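Local structure of acarbose Kinase Mak1 (Uncultured bacterium, 6WB4) at residues His36-Lys41 and Val117-Glu122. The protein is a pfkB-family carbohydrate kinase that phosphorylates the antidiabetic drug acarbose with ATP, a reaction linked to microbiome resistance to the drug. Sequence-based numbering, arbitrary orientation.
Sequences HIVRVK and VNLVTE
Val120 gives up the most surface across this contact, followed by Val40, and the two are joined by a backbone hydrogen bond, Val40 N to Val120 O at 3.0 Å. Three further hydrogen bonds pair the parallel strands 34-39 and 115-120: Asn118 N to His36 O, Val38 N to Asn118 O, and Val120 N to Val38 O at 3.1 Å. All four are close to straight at the hydrogen. Val120 projects on the face shared with Ile37, Asn118 and Arg39; its CG2 lies between its own N and carbonyl carbon (CG1 chi1 -55°), meeting Ile37 CG2 at 3.9 Å. Beyond the regular pairing, Val40 CG2 reaches Thr121 CG2 at 3.6 Å. On the other face His36 CB rests against Val117 CG2, while Leu119 runs alongside Val38, with Leu119 CD2 3.7 Å from Val38 CB. This largely apolar face meets the second subunit, where Val117 packs on its counterpart Val117 and the two His36 rings meet. Asn118, on the opposite face, lies close to the acarviosine unit of the bound acarbose. Strands 34-39 and 115-120 are the central two of a four-stranded sheet, flanked by strands 57-60 and 126-131, that borders glycan and second subunit on opposite faces, consistent with the dimerising lid of ribokinase.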
ATOM      1  N   HIS B  36      -3.046   3.471  -1.133  1.00 55.05           N
ATOM      2  CA  HIS B  36      -1.595   3.308  -1.176  1.00 64.25           C
ATOM      3  C   HIS B  36      -1.231   3.182  -2.656  1.00 63.82           C
ATOM      4  O   HIS B  36      -1.611   2.210  -3.310  1.00 57.55           O
ATOM      5  CB  HIS B  36      -1.131   2.080  -0.380  1.00 62.77           C
ATOM      6  CG  HIS B  36      -1.528   2.097   1.066  1.00 68.44           C
ATOM      7  ND1 HIS B  36      -0.778   2.728   2.038  1.00 68.61           N
ATOM      8  CD2 HIS B  36      -2.586   1.545   1.707  1.00 68.89           C
ATOM      9  CE1 HIS B  36      -1.364   2.574   3.213  1.00 71.17           C
ATOM     10  NE2 HIS B  36      -2.463   1.860   3.040  1.00 68.66           N
ATOM     11  N   ILE B  37      -0.548   4.184  -3.200  1.00 60.40           N
ATOM     12  CA  ILE B  37      -0.338   4.233  -4.644  1.00 61.30           C
ATOM     13  C   ILE B  37       1.060   3.751  -5.030  1.00 68.09           C
ATOM     14  O   ILE B  37       2.065   4.329  -4.614  1.00 56.21           O
ATOM     15  CB  ILE B  37      -0.566   5.662  -5.196  1.00 61.75           C
ATOM     16  CG1 ILE B  37      -1.966   6.162  -4.821  1.00 67.38           C
ATOM     17  CG2 ILE B  37      -0.395   5.676  -6.709  1.00 57.63           C
ATOM     18  CD1 ILE B  37      -2.132   7.658  -4.932  1.00 70.19           C
ATOM     19  N   VAL B  38       1.121   2.705  -5.847  1.00 65.22           N
ATOM     20  CA  VAL B  38       2.406   2.143  -6.235  1.00 69.10           C
ATOM     21  C   VAL B  38       2.665   2.313  -7.729  1.00 69.73           C
ATOM     22  O   VAL B  38       1.908   1.817  -8.561  1.00 63.76           O
ATOM     23  CB  VAL B  38       2.497   0.645  -5.876  1.00 69.49           C
ATOM     24  CG1 VAL B  38       3.944   0.201  -5.882  1.00 75.51           C
ATOM     25  CG2 VAL B  38       1.889   0.388  -4.509  1.00 62.61           C
ATOM     26  N   ARG B  39       3.751   3.003  -8.061  1.00 78.31           N
ATOM     27  CA  ARG B  39       4.129   3.221  -9.453  1.00 88.03           C
ATOM     28  C   ARG B  39       4.963   2.040  -9.969  1.00 86.10           C
ATOM     29  O   ARG B  39       6.052   1.770  -9.460  1.00 87.18           O
ATOM     30  CB  ARG B  39       4.889   4.547  -9.559  1.00 98.20           C
ATOM     31  CG  ARG B  39       4.175   5.658  -8.786  1.00101.56           C
ATOM     32  CD  ARG B  39       5.014   6.907  -8.510  1.00108.08           C
ATOM     33  NE  ARG B  39       5.284   7.722  -9.689  1.00120.19           N
ATOM     34  CZ  ARG B  39       6.048   8.813  -9.675  1.00119.64           C
ATOM     35  NH1 ARG B  39       6.608   9.211  -8.541  1.00121.26           N
ATOM     36  NH2 ARG B  39       6.247   9.512 -10.788  1.00110.59           N
ATOM     37  N   VAL B  40       4.444   1.329 -10.971  1.00 83.39           N
ATOM     38  CA  VAL B  40       5.108   0.120 -11.473  1.00 84.14           C
ATOM     39  C   VAL B  40       5.561   0.215 -12.926  1.00 96.48           C
ATOM     40  O   VAL B  40       5.057   1.036 -13.691  1.00 97.66           O
ATOM     41  CB  VAL B  40       4.200  -1.131 -11.339  1.00 62.15           C
ATOM     42  CG1 VAL B  40       3.780  -1.338  -9.893  1.00 57.90           C
ATOM     43  CG2 VAL B  40       2.986  -1.039 -12.269  1.00 67.15           C
ATOM     44  N   LYS B  41       6.516  -0.646 -13.287  1.00108.12           N
ATOM     45  CA  LYS B  41       7.103  -0.666 -14.626  1.00112.15           C
ATOM     46  C   LYS B  41       6.047  -0.935 -15.700  1.00111.95           C
ATOM     47  O   LYS B  41       5.962  -0.200 -16.681  1.00116.57           O
ATOM     48  CB  LYS B  41       8.234  -1.706 -14.701  1.00123.45           C
ATOM     49  CG  LYS B  41       8.925  -1.794 -16.070  1.00132.12           C
ATOM     50  CD  LYS B  41       9.542  -3.180 -16.360  1.00137.97           C
ATOM     51  CE  LYS B  41      10.763  -3.491 -15.482  1.00136.70           C
ATOM     52  NZ  LYS B  41      11.975  -2.699 -15.873  1.00136.26           N
ATOM     53  N   VAL B 117      -4.713  -0.757  -2.320  1.00 63.26           N
ATOM     54  CA  VAL B 117      -3.434  -0.587  -2.990  1.00 60.98           C
ATOM     55  C   VAL B 117      -3.759  -0.387  -4.466  1.00 62.89           C
ATOM     56  O   VAL B 117      -4.520  -1.159  -5.051  1.00 57.38           O
ATOM     57  CB  VAL B 117      -2.466  -1.771  -2.772  1.00 62.84           C
ATOM     58  CG1 VAL B 117      -1.352  -1.761  -3.818  1.00 62.34           C
ATOM     59  CG2 VAL B 117      -1.898  -1.749  -1.345  1.00 46.74           C
ATOM     60  N   ASN B 118      -3.257   0.710  -5.028  1.00 56.54           N
ATOM     61  CA  ASN B 118      -3.484   1.046  -6.429  1.00 58.39           C
ATOM     62  C   ASN B 118      -2.212   0.923  -7.235  1.00 63.94           C
ATOM     63  O   ASN B 118      -1.220   1.592  -6.947  1.00 65.58           O
ATOM     64  CB  ASN B 118      -4.026   2.466  -6.587  1.00 63.70           C
ATOM     65  CG  ASN B 118      -5.337   2.678  -5.875  1.00 72.21           C
ATOM     66  OD1 ASN B 118      -5.637   3.783  -5.429  1.00 84.40           O
ATOM     67  ND2 ASN B 118      -6.127   1.624  -5.760  1.00 75.21           N
ATOM     68  N   LEU B 119      -2.237   0.066  -8.243  1.00 69.21           N
ATOM     69  CA  LEU B 119      -1.102  -0.071  -9.138  1.00 71.22           C
ATOM     70  C   LEU B 119      -1.310   0.792 -10.372  1.00 78.91           C
ATOM     71  O   LEU B 119      -2.272   0.603 -11.116  1.00 85.80           O
ATOM     72  CB  LEU B 119      -0.902  -1.534  -9.519  1.00 75.06           C
ATOM     73  CG  LEU B 119      -0.786  -2.463  -8.308  1.00 69.29           C
ATOM     74  CD1 LEU B 119      -0.569  -3.909  -8.747  1.00 69.68           C
ATOM     75  CD2 LEU B 119       0.340  -1.989  -7.390  1.00 50.13           C
ATOM     76  N   VAL B 120      -0.428   1.770 -10.560  1.00 69.77           N
ATOM     77  CA  VAL B 120      -0.525   2.673 -11.698  1.00 74.52           C
ATOM     78  C   VAL B 120       0.791   2.707 -12.484  1.00 92.86           C
ATOM     79  O   VAL B 120       1.868   2.489 -11.923  1.00 95.93           O
ATOM     80  CB  VAL B 120      -0.906   4.105 -11.247  1.00 70.93           C
ATOM     81  CG1 VAL B 120      -2.183   4.078 -10.425  1.00 67.10           C
ATOM     82  CG2 VAL B 120       0.220   4.750 -10.450  1.00 70.93           C
ATOM     83  N   THR B 121       0.707   2.953 -13.788  1.00107.30           N
ATOM     84  CA  THR B 121       1.914   3.065 -14.600  1.00114.29           C
ATOM     85  C   THR B 121       1.947   4.408 -15.306  1.00105.23           C
ATOM     86  O   THR B 121       1.008   5.195 -15.211  1.00114.36           O
ATOM     87  CB  THR B 121       2.028   1.962 -15.665  1.00130.41           C
ATOM     88  OG1 THR B 121       1.298   2.346 -16.833  1.00134.57           O
ATOM     89  CG2 THR B 121       1.520   0.630 -15.136  1.00138.50           C
ATOM     90  N   GLU B 122       3.033   4.648 -16.031  1.00 95.57           N
ATOM     91  CA  GLU B 122       3.246   5.897 -16.748  1.00 95.90           C
ATOM     92  C   GLU B 122       2.169   6.209 -17.791  1.00 91.96           C
ATOM     93  O   GLU B 122       1.830   7.374 -17.994  1.00 90.42           O
ATOM     94  CB  GLU B 122       4.628   5.875 -17.403  1.00102.77           C
ATOM     95  CG  GLU B 122       5.772   5.899 -16.389  1.00113.21           C
ATOM     96  CD  GLU B 122       7.144   5.772 -17.031  1.00133.42           C
ATOM     97  OE1 GLU B 122       7.224   5.338 -18.203  1.00141.60           O
ATOM     98  OE2 GLU B 122       8.148   6.101 -16.361  1.00139.15           O
TER